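Local coordinates for LRR receptor-like serine/threonine-protein kinase RGI3 (Arabidopsis thaliana, PDB 5HZ0) that perceives root meristem growth factor (RGF) peptide hormones through its leucine-rich-repeat ectodomain and thereby helps to maintain the root stem cell niche, at residues A[364-369]-A[384-389]; A[380-385]-A[404-409]; A[392-397]-A[413-418]; A[408-413]-A[430-435]; A[436-441]-A[456-461]. The protein carries 5 engineered substitutions. All blocks are in the same frame, centred on the assembly; numbering follows the deposited sequence.

Interaction 1 (A[364-369]-A[384-389]). With NAG (2-acetamido-2-deoxy-beta-D-glucopyranose), chain C.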
# COMPACT_ATOMS: atom_id res chain seq x y z
N GLY A 364 -16.62 -5.11 24.55
CA GLY A 364 -18.04 -5.04 24.30
C GLY A 364 -18.43 -5.78 23.04
O GLY A 364 -17.59 -6.43 22.40
N SER A 365 -19.71 -5.70 22.69
CA SER A 365 -20.21 -6.28 21.45
C SER A 365 -19.91 -5.40 20.27
O SER A 365 -19.65 -4.21 20.43
CB SER A 365 -21.71 -6.49 21.56
OG SER A 365 -21.96 -7.59 22.41
N ILE A 366 -19.90 -5.98 19.08
CA ILE A 366 -19.85 -5.16 17.88
C ILE A 366 -21.27 -4.60 17.69
O ILE A 366 -22.24 -5.36 17.57
CB ILE A 366 -19.47 -5.97 16.65
CG1 ILE A 366 -18.22 -6.80 16.93
CG2 ILE A 366 -19.29 -5.04 15.44
CD1 ILE A 366 -17.82 -7.73 15.80
N PRO A 367 -21.39 -3.26 17.66
CA PRO A 367 -22.70 -2.61 17.55
C PRO A 367 -23.37 -3.02 16.26
O PRO A 367 -22.73 -3.02 15.20
CB PRO A 367 -22.35 -1.11 17.55
CG PRO A 367 -20.94 -1.04 17.09
CD PRO A 367 -20.29 -2.29 17.65
N LYS A 368 -24.64 -3.41 16.35
CA LYS A 368 -25.41 -3.87 15.21
C LYS A 368 -25.44 -2.81 14.12
O LYS A 368 -25.37 -3.12 12.92
CB LYS A 368 -26.83 -4.23 15.67
CG LYS A 368 -26.82 -5.29 16.80
CD LYS A 368 -28.17 -6.04 16.93
CE LYS A 368 -27.98 -7.48 17.44
NZ LYS A 368 -29.26 -8.26 17.44
N GLU A 369 -25.49 -1.55 14.54
CA GLU A 369 -25.74 -0.45 13.63
C GLU A 369 -24.63 -0.29 12.60
O GLU A 369 -24.87 0.16 11.49
CB GLU A 369 -25.99 0.86 14.40
CG GLU A 369 -27.20 0.82 15.33
CD GLU A 369 -26.87 0.33 16.74
OE1 GLU A 369 -25.87 -0.42 16.92
OE2 GLU A 369 -27.60 0.70 17.69
N ASN A 384 -8.67 -7.58 19.26
CA ASN A 384 -9.18 -6.70 20.29
C ASN A 384 -9.70 -7.60 21.39
O ASN A 384 -9.39 -8.79 21.42
CB ASN A 384 -10.30 -5.80 19.75
CG ASN A 384 -9.77 -4.59 19.00
OD1 ASN A 384 -9.32 -3.65 19.61
ND2 ASN A 384 -9.83 -4.63 17.67
N ASP A 385 -10.44 -7.02 22.33
CA ASP A 385 -11.15 -7.78 23.37
C ASP A 385 -12.64 -7.99 23.10
O ASP A 385 -13.40 -8.17 24.04
CB ASP A 385 -10.89 -7.28 24.79
CG ASP A 385 -11.16 -8.37 25.83
OD1 ASP A 385 -10.95 -9.56 25.50
OD2 ASP A 385 -11.60 -8.04 26.96
N LEU A 386 -13.08 -7.80 21.86
CA LEU A 386 -14.50 -7.88 21.51
C LEU A 386 -15.16 -9.24 21.79
O LEU A 386 -14.65 -10.29 21.42
CB LEU A 386 -14.70 -7.52 20.03
CG LEU A 386 -14.22 -6.14 19.58
CD1 LEU A 386 -14.21 -6.09 18.07
CD2 LEU A 386 -15.16 -5.08 20.12
N SER A 387 -16.32 -9.20 22.44
CA SER A 387 -17.10 -10.40 22.72
C SER A 387 -18.55 -10.25 22.24
O SER A 387 -18.88 -9.29 21.54
CB SER A 387 -17.09 -10.71 24.21
OG SER A 387 -17.57 -9.61 24.94
N GLY A 388 -19.40 -11.21 22.60
CA GLY A 388 -20.79 -11.18 22.20
C GLY A 388 -21.02 -11.87 20.88
O GLY A 388 -20.08 -12.44 20.31
N PHE A 389 -22.26 -11.84 20.39
CA PHE A 389 -22.63 -12.49 19.14
C PHE A 389 -22.25 -11.63 17.96
O PHE A 389 -22.12 -10.41 18.09
CB PHE A 389 -24.15 -12.70 19.06
CG PHE A 389 -24.69 -13.64 20.10
CD1 PHE A 389 -23.98 -14.78 20.48
CD2 PHE A 389 -25.91 -13.37 20.72
CE1 PHE A 389 -24.48 -15.65 21.44
CE2 PHE A 389 -26.43 -14.23 21.68
CZ PHE A 389 -25.72 -15.38 22.05
C1 NAG C . -31.21 -4.78 9.22
C2 NAG C . -31.45 -3.68 10.26
C3 NAG C . -32.67 -3.96 11.13
C4 NAG C . -33.87 -4.25 10.22
C5 NAG C . -33.50 -5.41 9.31
C6 NAG C . -34.68 -5.87 8.46
C7 NAG C . -29.52 -2.45 11.04
C8 NAG C . -28.41 -2.33 12.05
N2 NAG C . -30.29 -3.53 11.11
O3 NAG C . -32.91 -2.87 12.00
O4 NAG C . -35.02 -4.58 10.97
O5 NAG C . -32.39 -5.06 8.49
O6 NAG C . -35.48 -4.77 8.10
O7 NAG C . -29.68 -1.57 10.20
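The carbonyl oxygen of G364 accepts the backbone N-H of S387, with S387 N 3.0 Å from G364 O. L386 approaches the same oxygen at two points: L386 CA lies 3.5 Å from G364 O in a CA-H...O contact, and the CD2 methyl of L386 is 3.6 Å from it. A straighter CA-H...O contact runs back the other way, from S365 CA to S387 O at 3.3 Å. With its hydroxyl beside its own backbone N (chi1 -74°), S365 brings OG to 3.8 Å from G388 CA. Any CB on G388 would collide with that hydroxyl, and both G364 and G388 adopt backbone angles that would press a side chain against the preceding carbonyl. On the inner side, the buried pair I366 CG1 and L386 CD1 meet at 4.2 Å, while the backbone N of L386 is held by the side-chain oxygen of N408 in the following repeat. Farther along, the backbone at K368 and E369 borders the acetamido methyl of the N396-linked glycan. The Gly-x-Ile-Pro part of the Leu-x-Gly-x-Ile-Pro signature in one repeat thus meets the Leu-Ser-Gly part in the next, as in plant-type leucine-rich repeats.

Interaction 2 (A[380-385]-A[404-409])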
# COMPACT_ATOMS: atom_id res chain seq x y z
N LEU A 380 -12.53 -4.11 9.63
CA LEU A 380 -11.42 -4.81 10.25
C LEU A 380 -11.33 -4.44 11.71
O LEU A 380 -10.93 -3.33 12.08
CB LEU A 380 -10.13 -4.43 9.54
CG LEU A 380 -10.27 -4.49 8.01
CD1 LEU A 380 -9.15 -3.75 7.31
CD2 LEU A 380 -10.35 -5.94 7.54
N LEU A 381 -11.79 -5.39 12.53
CA LEU A 381 -11.82 -5.34 13.99
C LEU A 381 -10.86 -6.32 14.69
O LEU A 381 -11.00 -6.59 15.89
CB LEU A 381 -13.26 -5.49 14.49
CG LEU A 381 -14.31 -4.50 13.96
CD1 LEU A 381 -15.62 -4.75 14.69
CD2 LEU A 381 -13.89 -3.05 14.12
N LEU A 382 -9.98 -6.94 13.91
CA LEU A 382 -9.15 -8.03 14.40
C LEU A 382 -8.24 -7.65 15.58
O LEU A 382 -7.89 -6.48 15.75
CB LEU A 382 -8.37 -8.71 13.27
CG LEU A 382 -7.24 -8.03 12.49
CD1 LEU A 382 -5.88 -8.18 13.17
CD2 LEU A 382 -7.18 -8.57 11.09
N SER A 383 -7.92 -8.63 16.41
CA SER A 383 -7.10 -8.39 17.60
C SER A 383 -7.61 -7.28 18.54
O SER A 383 -7.07 -6.18 18.60
CB SER A 383 -5.63 -8.15 17.26
OG SER A 383 -4.93 -7.79 18.43
N ASN A 384 -8.67 -7.58 19.26
CA ASN A 384 -9.18 -6.70 20.29
C ASN A 384 -9.70 -7.60 21.39
O ASN A 384 -9.39 -8.79 21.42
CB ASN A 384 -10.30 -5.80 19.75
CG ASN A 384 -9.77 -4.59 19.00
OD1 ASN A 384 -9.32 -3.65 19.61
ND2 ASN A 384 -9.83 -4.63 17.67
N ASP A 385 -10.44 -7.02 22.33
CA ASP A 385 -11.15 -7.78 23.37
C ASP A 385 -12.64 -7.99 23.10
O ASP A 385 -13.40 -8.17 24.04
CB ASP A 385 -10.89 -7.28 24.79
CG ASP A 385 -11.16 -8.37 25.83
OD1 ASP A 385 -10.95 -9.56 25.50
OD2 ASP A 385 -11.60 -8.04 26.96
N ARG A 404 -12.76 -8.85 8.68
CA ARG A 404 -11.85 -9.55 9.59
C ARG A 404 -12.19 -9.26 11.04
O ARG A 404 -11.99 -8.14 11.53
CB ARG A 404 -10.42 -9.15 9.28
CG ARG A 404 -10.05 -9.36 7.82
CD ARG A 404 -8.56 -9.43 7.65
NE ARG A 404 -8.04 -10.59 8.38
CZ ARG A 404 -6.75 -10.89 8.49
NH1 ARG A 404 -5.83 -10.11 7.92
NH2 ARG A 404 -6.38 -11.96 9.17
N LEU A 405 -12.77 -10.28 11.68
CA LEU A 405 -13.14 -10.24 13.10
C LEU A 405 -12.22 -11.07 14.00
O LEU A 405 -12.49 -11.23 15.19
CB LEU A 405 -14.61 -10.64 13.29
CG LEU A 405 -15.64 -9.81 12.53
CD1 LEU A 405 -17.05 -10.22 12.93
CD2 LEU A 405 -15.43 -8.34 12.76
N ASN A 406 -11.18 -11.63 13.40
CA ASN A 406 -10.30 -12.59 14.06
C ASN A 406 -9.53 -12.06 15.27
O ASN A 406 -9.18 -10.88 15.33
CB ASN A 406 -9.37 -13.25 13.04
CG ASN A 406 -8.54 -12.26 12.27
OD1 ASN A 406 -9.02 -11.64 11.32
ND2 ASN A 406 -7.28 -12.10 12.65
N GLY A 407 -9.26 -12.92 16.25
CA GLY A 407 -8.52 -12.51 17.43
C GLY A 407 -9.34 -11.71 18.43
O GLY A 407 -8.92 -10.64 18.90
N ASN A 408 -10.51 -12.24 18.75
CA ASN A 408 -11.40 -11.68 19.76
C ASN A 408 -12.02 -12.80 20.60
O ASN A 408 -11.56 -13.95 20.55
CB ASN A 408 -12.49 -10.81 19.12
CG ASN A 408 -11.95 -9.50 18.57
OD1 ASN A 408 -11.66 -8.59 19.33
ND2 ASN A 408 -11.83 -9.40 17.25
N ARG A 409 -13.01 -12.46 21.42
CA ARG A 409 -13.80 -13.41 22.23
C ARG A 409 -15.19 -13.76 21.72
O ARG A 409 -16.05 -14.16 22.51
CB ARG A 409 -13.82 -13.04 23.72
CG ARG A 409 -12.55 -13.43 24.47
CD ARG A 409 -12.70 -13.30 25.99
NE ARG A 409 -12.87 -11.92 26.43
CZ ARG A 409 -13.92 -11.50 27.14
NH1 ARG A 409 -14.88 -12.35 27.47
NH2 ARG A 409 -14.01 -10.23 27.52
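Backbone bonds align L380-D385 and R404-R409 in parallel: L381 N to R404 O, S383 N to N406 O (2.8 Å) and N384 N to G407 O. Side-chain amides add a second set. N408 ND2 lies 3.2 Å from L381 O in a nearly straight bond (172°), and N384 ND2 reaches L381 O at 2.9 Å from the opposite face of the carbonyl plane. N408 ND2 also donates to L405 O at 2.8 Å; both acceptors lie in its amide plane, which fixes the rotation of the group, while its OD1 receives L386 N. With alanine here, L405 O and L386 N would probably lose the amide that holds them, leaving L381 O with N384 alone. The charged pair is D385 with R409: R409 NE meets D385 OD1 on the syn side at 3.2 Å, planes 44° apart, and R409 NH2 adds a weak bond to OD2. L382 CD2 packs as a methyl over the centre of one R404 guanidinium face, L380 CD2 lies 3.4 Å from R404 CG, and L381 and L405 form an apolar pair. R404 also pairs with D428 and the bound peptide's backbone, so the L380-L382 and R404 end lies on the concave, peptide-recognising face of the leucine-rich-repeat solenoid.

Interaction 3 (A[392-397]-A[413-418]). With NAG (2-acetamido-2-deoxy-beta-D-glucopyranose), chain C.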
# COMPACT_ATOMS: atom_id res chain seq x y z
N PRO A 392 -27.22 -10.63 13.82
CA PRO A 392 -27.87 -11.06 12.57
C PRO A 392 -27.91 -9.91 11.56
O PRO A 392 -27.82 -10.13 10.35
CB PRO A 392 -29.28 -11.48 13.01
CG PRO A 392 -29.45 -10.93 14.40
CD PRO A 392 -28.08 -10.80 15.00
N ASP A 393 -27.93 -8.68 12.05
CA ASP A 393 -27.97 -7.52 11.15
C ASP A 393 -26.80 -7.49 10.18
O ASP A 393 -26.79 -6.64 9.29
CB ASP A 393 -28.00 -6.21 11.91
CG ASP A 393 -29.02 -6.22 13.01
OD1 ASP A 393 -28.82 -7.02 13.96
OD2 ASP A 393 -30.00 -5.44 12.93
N ILE A 394 -25.81 -8.37 10.38
CA ILE A 394 -24.67 -8.49 9.47
C ILE A 394 -25.16 -8.69 8.03
O ILE A 394 -24.49 -8.27 7.09
CB ILE A 394 -23.68 -9.63 9.89
CG1 ILE A 394 -22.38 -9.55 9.09
CG2 ILE A 394 -24.29 -11.01 9.69
CD1 ILE A 394 -21.53 -10.79 9.22
N GLY A 395 -26.33 -9.29 7.86
CA GLY A 395 -26.90 -9.45 6.53
C GLY A 395 -27.23 -8.14 5.79
O GLY A 395 -27.32 -8.13 4.56
N ASN A 396 -27.41 -7.06 6.54
CA ASN A 396 -27.69 -5.73 6.00
C ASN A 396 -26.52 -5.06 5.27
O ASN A 396 -26.74 -4.16 4.47
CB ASN A 396 -28.14 -4.78 7.12
CG ASN A 396 -29.46 -5.21 7.79
OD1 ASN A 396 -29.82 -6.39 7.79
ND2 ASN A 396 -30.17 -4.24 8.38
N CYS A 397 -25.28 -5.49 5.51
CA CYS A 397 -24.15 -4.69 5.05
C CYS A 397 -23.85 -5.16 3.64
O CYS A 397 -23.02 -6.06 3.42
CB CYS A 397 -22.94 -4.98 5.96
SG CYS A 397 -21.67 -3.69 6.15
N SER A 413 -23.25 -18.79 17.41
CA SER A 413 -23.16 -19.29 16.04
C SER A 413 -22.91 -18.23 14.98
O SER A 413 -23.19 -17.05 15.19
CB SER A 413 -24.40 -20.10 15.68
OG SER A 413 -24.46 -21.29 16.44
N ILE A 414 -22.36 -18.64 13.85
CA ILE A 414 -22.24 -17.75 12.71
C ILE A 414 -23.64 -17.57 12.15
O ILE A 414 -24.27 -18.54 11.70
CB ILE A 414 -21.31 -18.33 11.62
CG1 ILE A 414 -19.91 -18.58 12.19
CG2 ILE A 414 -21.27 -17.39 10.39
CD1 ILE A 414 -18.98 -19.33 11.25
N PRO A 415 -24.14 -16.33 12.20
CA PRO A 415 -25.52 -16.00 11.85
C PRO A 415 -25.76 -16.25 10.37
O PRO A 415 -24.97 -15.83 9.51
CB PRO A 415 -25.61 -14.51 12.18
CG PRO A 415 -24.24 -14.01 12.01
CD PRO A 415 -23.34 -15.12 12.48
N SER A 416 -26.85 -16.95 10.08
CA SER A 416 -27.15 -17.46 8.75
C SER A 416 -27.35 -16.38 7.69
O SER A 416 -27.16 -16.60 6.48
CB SER A 416 -28.40 -18.33 8.84
OG SER A 416 -28.83 -18.68 7.55
N GLU A 417 -27.72 -15.19 8.13
CA GLU A 417 -27.99 -14.10 7.20
C GLU A 417 -26.71 -13.54 6.56
O GLU A 417 -26.76 -12.64 5.73
CB GLU A 417 -28.86 -13.00 7.82
CG GLU A 417 -28.58 -12.75 9.27
CD GLU A 417 -29.28 -13.72 10.18
OE1 GLU A 417 -28.59 -14.57 10.77
OE2 GLU A 417 -30.52 -13.65 10.30
N ILE A 418 -25.56 -14.07 6.96
CA ILE A 418 -24.32 -13.72 6.28
C ILE A 418 -24.40 -14.24 4.85
O ILE A 418 -23.72 -13.74 3.95
CB ILE A 418 -23.08 -14.28 7.02
CG1 ILE A 418 -21.80 -13.61 6.51
CG2 ILE A 418 -23.01 -15.79 6.91
CD1 ILE A 418 -20.57 -13.97 7.28
C1 NAG C . -31.21 -4.78 9.22
C2 NAG C . -31.45 -3.68 10.26
C3 NAG C . -32.67 -3.96 11.13
C4 NAG C . -33.87 -4.25 10.22
C5 NAG C . -33.50 -5.41 9.31
C6 NAG C . -34.68 -5.87 8.46
C7 NAG C . -29.52 -2.45 11.04
C8 NAG C . -28.41 -2.33 12.05
N2 NAG C . -30.29 -3.53 11.11
O3 NAG C . -32.91 -2.87 12.00
O4 NAG C . -35.02 -4.58 10.97
O5 NAG C . -32.39 -5.06 8.49
O6 NAG C . -35.48 -4.77 8.10
O7 NAG C . -29.68 -1.57 10.20
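The 3-10 turn 392-396 packs against 413-418 where P415 leads into the next 3-10 turn, the CA atoms of G395 and E417 lying 4.8 Å apart. I394 is the central side chain. With CG1 anti to its backbone N (chi1 -168°), it sends two branches to different partners: I394 CG2 meets P415 CG at 3.8 Å, the side chains crossing at about a right angle, and I394 CD1 touches I418 CD1, also at 3.8 Å. The chain of E417, bent at chi2 (-82°), lays its carboxylate against the P392 ring, with E417 CD 3.6 Å from P392 CB. Farther along the turn, G395 backs onto the carbonyl of E417, where a CB would clash; the G395 oxygen in turn accepts from the N420 side chain. Away from the partner segment, the turn carries sugar. N396 ND2 is covalently joined to C1 of the N-acetylglucosamine, and the acetamido N2 of that sugar donates to D393 OD2 at 2.7 Å in an almost straight bond (168°), so that two residues of one turn hold the glycan. Such stacking of short 3-10 turns, one after each Ile-Pro, forms the convex face of plant leucine-rich repeats, glycosylated here on its outer surface.

Interaction 4 (A[408-413]-A[430-435])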
# COMPACT_ATOMS: atom_id res chain seq x y z
N ASN A 408 -10.51 -12.24 18.75
CA ASN A 408 -11.40 -11.68 19.76
C ASN A 408 -12.02 -12.80 20.60
O ASN A 408 -11.56 -13.95 20.55
CB ASN A 408 -12.49 -10.81 19.12
CG ASN A 408 -11.95 -9.50 18.57
OD1 ASN A 408 -11.66 -8.59 19.33
ND2 ASN A 408 -11.83 -9.40 17.25
N ARG A 409 -13.01 -12.46 21.42
CA ARG A 409 -13.80 -13.41 22.23
C ARG A 409 -15.19 -13.76 21.72
O ARG A 409 -16.05 -14.16 22.51
CB ARG A 409 -13.82 -13.04 23.72
CG ARG A 409 -12.55 -13.43 24.47
CD ARG A 409 -12.70 -13.30 25.99
NE ARG A 409 -12.87 -11.92 26.43
CZ ARG A 409 -13.92 -11.50 27.14
NH1 ARG A 409 -14.88 -12.35 27.47
NH2 ARG A 409 -14.01 -10.23 27.52
N LEU A 410 -15.47 -13.46 20.45
CA LEU A 410 -16.83 -13.60 19.89
C LEU A 410 -17.48 -14.96 20.17
O LEU A 410 -16.85 -15.99 20.01
CB LEU A 410 -16.81 -13.32 18.39
CG LEU A 410 -16.30 -11.93 17.99
CD1 LEU A 410 -16.13 -11.84 16.47
CD2 LEU A 410 -17.21 -10.82 18.50
N ALA A 411 -18.76 -14.95 20.57
CA ALA A 411 -19.46 -16.18 20.96
C ALA A 411 -20.70 -16.47 20.12
O ALA A 411 -21.08 -15.68 19.26
CB ALA A 411 -19.82 -16.16 22.45
N GLY A 412 -21.33 -17.61 20.37
CA GLY A 412 -22.47 -18.04 19.58
C GLY A 412 -22.18 -18.50 18.16
O GLY A 412 -21.02 -18.60 17.74
N SER A 413 -23.25 -18.79 17.41
CA SER A 413 -23.16 -19.29 16.04
C SER A 413 -22.91 -18.23 14.98
O SER A 413 -23.19 -17.05 15.19
CB SER A 413 -24.40 -20.10 15.68
OG SER A 413 -24.46 -21.29 16.44
N SER A 430 -11.29 -16.32 12.57
CA SER A 430 -10.51 -17.26 13.36
C SER A 430 -10.21 -16.71 14.76
O SER A 430 -10.33 -15.51 15.00
CB SER A 430 -9.20 -17.61 12.65
OG SER A 430 -8.48 -16.44 12.33
N GLU A 431 -9.90 -17.62 15.68
CA GLU A 431 -9.53 -17.26 17.05
C GLU A 431 -10.61 -16.49 17.79
O GLU A 431 -10.43 -15.34 18.17
CB GLU A 431 -8.20 -16.50 17.08
CG GLU A 431 -7.00 -17.32 16.64
CD GLU A 431 -5.70 -16.61 16.92
OE1 GLU A 431 -4.85 -17.15 17.67
OE2 GLU A 431 -5.52 -15.49 16.40
N ASN A 432 -11.73 -17.17 17.99
CA ASN A 432 -12.82 -16.66 18.78
C ASN A 432 -13.43 -17.86 19.50
O ASN A 432 -12.80 -18.90 19.57
CB ASN A 432 -13.85 -15.92 17.89
CG ASN A 432 -13.39 -14.52 17.48
OD1 ASN A 432 -13.51 -13.56 18.24
ND2 ASN A 432 -12.87 -14.40 16.26
N ARG A 433 -14.60 -17.67 20.10
CA ARG A 433 -15.38 -18.71 20.78
C ARG A 433 -16.61 -19.24 20.04
O ARG A 433 -17.58 -19.67 20.69
CB ARG A 433 -15.77 -18.27 22.18
CG ARG A 433 -14.68 -17.53 22.86
CD ARG A 433 -13.60 -18.44 23.38
NE ARG A 433 -13.15 -17.91 24.66
CZ ARG A 433 -12.15 -17.05 24.80
NH1 ARG A 433 -11.47 -16.65 23.73
NH2 ARG A 433 -11.82 -16.60 26.01
N LEU A 434 -16.68 -19.03 18.73
CA LEU A 434 -17.86 -19.42 17.96
C LEU A 434 -18.28 -20.87 18.16
O LEU A 434 -17.44 -21.76 18.29
CB LEU A 434 -17.60 -19.25 16.47
CG LEU A 434 -17.14 -17.88 16.02
CD1 LEU A 434 -17.04 -17.88 14.52
CD2 LEU A 434 -18.12 -16.83 16.53
N VAL A 435 -19.58 -21.12 18.17
CA VAL A 435 -20.07 -22.47 18.37
C VAL A 435 -21.04 -22.89 17.28
O VAL A 435 -21.22 -22.20 16.29
CB VAL A 435 -20.69 -22.65 19.75
CG1 VAL A 435 -19.60 -22.58 20.85
CG2 VAL A 435 -21.78 -21.60 19.99
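This is mainly a backbone pairing, N408-S413 running beside E431-V435 at 22°, on the part of each repeat that leads from the concave strand toward the convex turns. Three bonds carry it: N408 N to E431 O (3.2 Å), R433 N to L410 O (2.8 Å) and V435 N to G412 O (2.9 Å). CA-H...O contacts from N432 to N408 O and from L434 to G412 O lie between them. N432 lies side by side with L410 and points the same way. Its OD1, whose position is less certain, accepts L410 N at 3.0 Å, while its ND2 is bonded to I429 O. A leucine in its place would probably leave I429 O without its amide donor and, if the OD1 bond is real, L410 N without its acceptor. Deeper in, L434 CD2 packs on L410 CB at 4.2 Å. At the surface R433, bent at chi2 (-77°) and chi3, folds its guanidinium back so that the aliphatic CG of R409 lies over one face. The two like charges stay apart, R409 NE being 4.8 Å from R433 NH2, and R409 is already engaged by D385. V435 CG2 rests 3.6 Å from G412 CA. Weakly bonded, roughly parallel segments beside a row of consensus asparagines are consistent with the second strand region of plant-specific leucine-rich repeats.

Interaction 5 (A[436-441]-A[456-461])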
# COMPACT_ATOMS: atom_id res chain seq x y z
N GLY A 436 -21.63 -24.07 17.48
CA GLY A 436 -22.56 -24.64 16.53
C GLY A 436 -21.95 -24.94 15.17
O GLY A 436 -20.74 -24.95 14.99
N SER A 437 -22.82 -25.21 14.21
CA SER A 437 -22.43 -25.54 12.86
C SER A 437 -22.05 -24.35 12.00
O SER A 437 -22.37 -23.21 12.32
CB SER A 437 -23.52 -26.35 12.17
OG SER A 437 -23.69 -27.59 12.84
N ILE A 438 -21.31 -24.63 10.94
CA ILE A 438 -21.17 -23.69 9.85
C ILE A 438 -22.51 -23.67 9.10
O ILE A 438 -22.94 -24.71 8.57
CB ILE A 438 -20.03 -24.11 8.91
CG1 ILE A 438 -18.69 -24.01 9.64
CG2 ILE A 438 -20.00 -23.25 7.67
CD1 ILE A 438 -17.59 -24.90 9.03
N PRO A 439 -23.18 -22.51 9.07
CA PRO A 439 -24.53 -22.37 8.48
C PRO A 439 -24.57 -22.68 6.99
O PRO A 439 -23.76 -22.13 6.24
CB PRO A 439 -24.89 -20.90 8.73
CG PRO A 439 -23.57 -20.21 8.88
CD PRO A 439 -22.62 -21.21 9.49
N PRO A 440 -25.48 -23.57 6.56
CA PRO A 440 -25.65 -23.95 5.15
C PRO A 440 -25.85 -22.72 4.26
O PRO A 440 -25.40 -22.69 3.10
CB PRO A 440 -26.93 -24.79 5.16
CG PRO A 440 -27.00 -25.34 6.51
CD PRO A 440 -26.34 -24.37 7.45
N ALA A 441 -26.52 -21.71 4.81
CA ALA A 441 -26.83 -20.50 4.06
C ALA A 441 -25.59 -19.75 3.58
O ALA A 441 -25.69 -18.89 2.70
CB ALA A 441 -27.72 -19.58 4.88
N ASN A 456 -11.80 -22.12 16.88
CA ASN A 456 -13.06 -21.82 17.51
C ASN A 456 -13.59 -23.13 18.04
O ASN A 456 -12.87 -24.13 18.08
CB ASN A 456 -14.04 -21.24 16.49
CG ASN A 456 -13.72 -19.80 16.15
OD1 ASN A 456 -13.97 -18.90 16.94
ND2 ASN A 456 -13.15 -19.57 14.96
N SER A 457 -14.82 -23.11 18.51
CA SER A 457 -15.54 -24.28 18.96
C SER A 457 -16.51 -24.84 17.93
O SER A 457 -17.53 -25.43 18.30
CB SER A 457 -16.12 -24.08 20.33
OG SER A 457 -15.04 -23.92 21.24
N LEU A 458 -16.31 -24.49 16.67
CA LEU A 458 -17.22 -24.96 15.61
C LEU A 458 -17.44 -26.47 15.67
O LEU A 458 -16.50 -27.23 15.89
CB LEU A 458 -16.70 -24.54 14.24
CG LEU A 458 -16.76 -23.04 14.01
CD1 LEU A 458 -16.37 -22.70 12.60
CD2 LEU A 458 -18.16 -22.57 14.30
N SER A 459 -18.68 -26.89 15.49
CA SER A 459 -19.02 -28.30 15.68
C SER A 459 -19.90 -28.89 14.60
O SER A 459 -20.33 -28.20 13.67
CB SER A 459 -19.70 -28.51 17.02
OG SER A 459 -20.01 -29.87 17.19
N GLY A 460 -20.18 -30.18 14.73
CA GLY A 460 -21.09 -30.85 13.82
C GLY A 460 -20.41 -31.33 12.56
O GLY A 460 -19.20 -31.52 12.52
N SER A 461 -21.20 -31.51 11.51
CA SER A 461 -20.72 -32.12 10.29
C SER A 461 -20.43 -31.07 9.23
O SER A 461 -20.66 -29.88 9.44
CB SER A 461 -21.72 -33.15 9.79
OG SER A 461 -21.43 -33.53 8.47
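G436, L458 and S459 make up most of this contact. The oxygen of G436 is the acceptor for the backbone N-H of S459, with S459 N 2.9 Å from G436 O and the bond nearly straight at the hydrogen (172°). L458 flanks the same oxygen: its CA makes a CA-H...O contact with G436 O at 3.6 Å, and its CD2 methyl lies at 3.6 Å from that atom. The other methyl turns inward. L458 has CG anti to its carbonyl carbon (chi1 -68°), which lets CD1 reach the buried I438 at CG1, 4.0 Å away, the two side chains crossing at about a right angle. Both also pack on L453, so the pair belongs to the hydrophobic interior of the solenoid. In sequence these are pieces of the signature that plant-type leucine-rich repeats place just after the concave strand: the Gly-Ser-Ile-Pro of one repeat, from 436, packs against the Leu-Ser-Gly of the next, from 458. S459 contributes its carbonyl as well as its N-H: S437 CA points a hydrogen at S459 O across 3.5 Å. S437 OG, turned beside its own backbone N, lies at the same distance, 3.5 Å, from S459 O. That hydroxyl borders G460, where a CB would strike it, and the backbone angles of G460 would also drive a side chain into the preceding carbonyl. Beyond the pair, the backbone N of L458 is bonded to the side-chain oxygen of N479.

How the interactions relate
From the N terminus, interaction 1 closes the loop from 364 to 389, and interaction 2 begins on its second segment, sharing N384 and D385, to close 380 to 409 on the concave side. Interaction 3 joins convex turns 392-397 and 413-418 and crosses interaction 2, since their segments alternate. Interaction 4 starts where interaction 2 ends, sharing N408 and R409, and crosses interaction 3, sharing S413. Interaction 5 follows in series, closing 436 to 461; its N456 side chain reaches L434 of interaction 4. None nests inside another. Each links one predicted repeat to the next, so the five together tie repeats 16 to 20 into one continuous run.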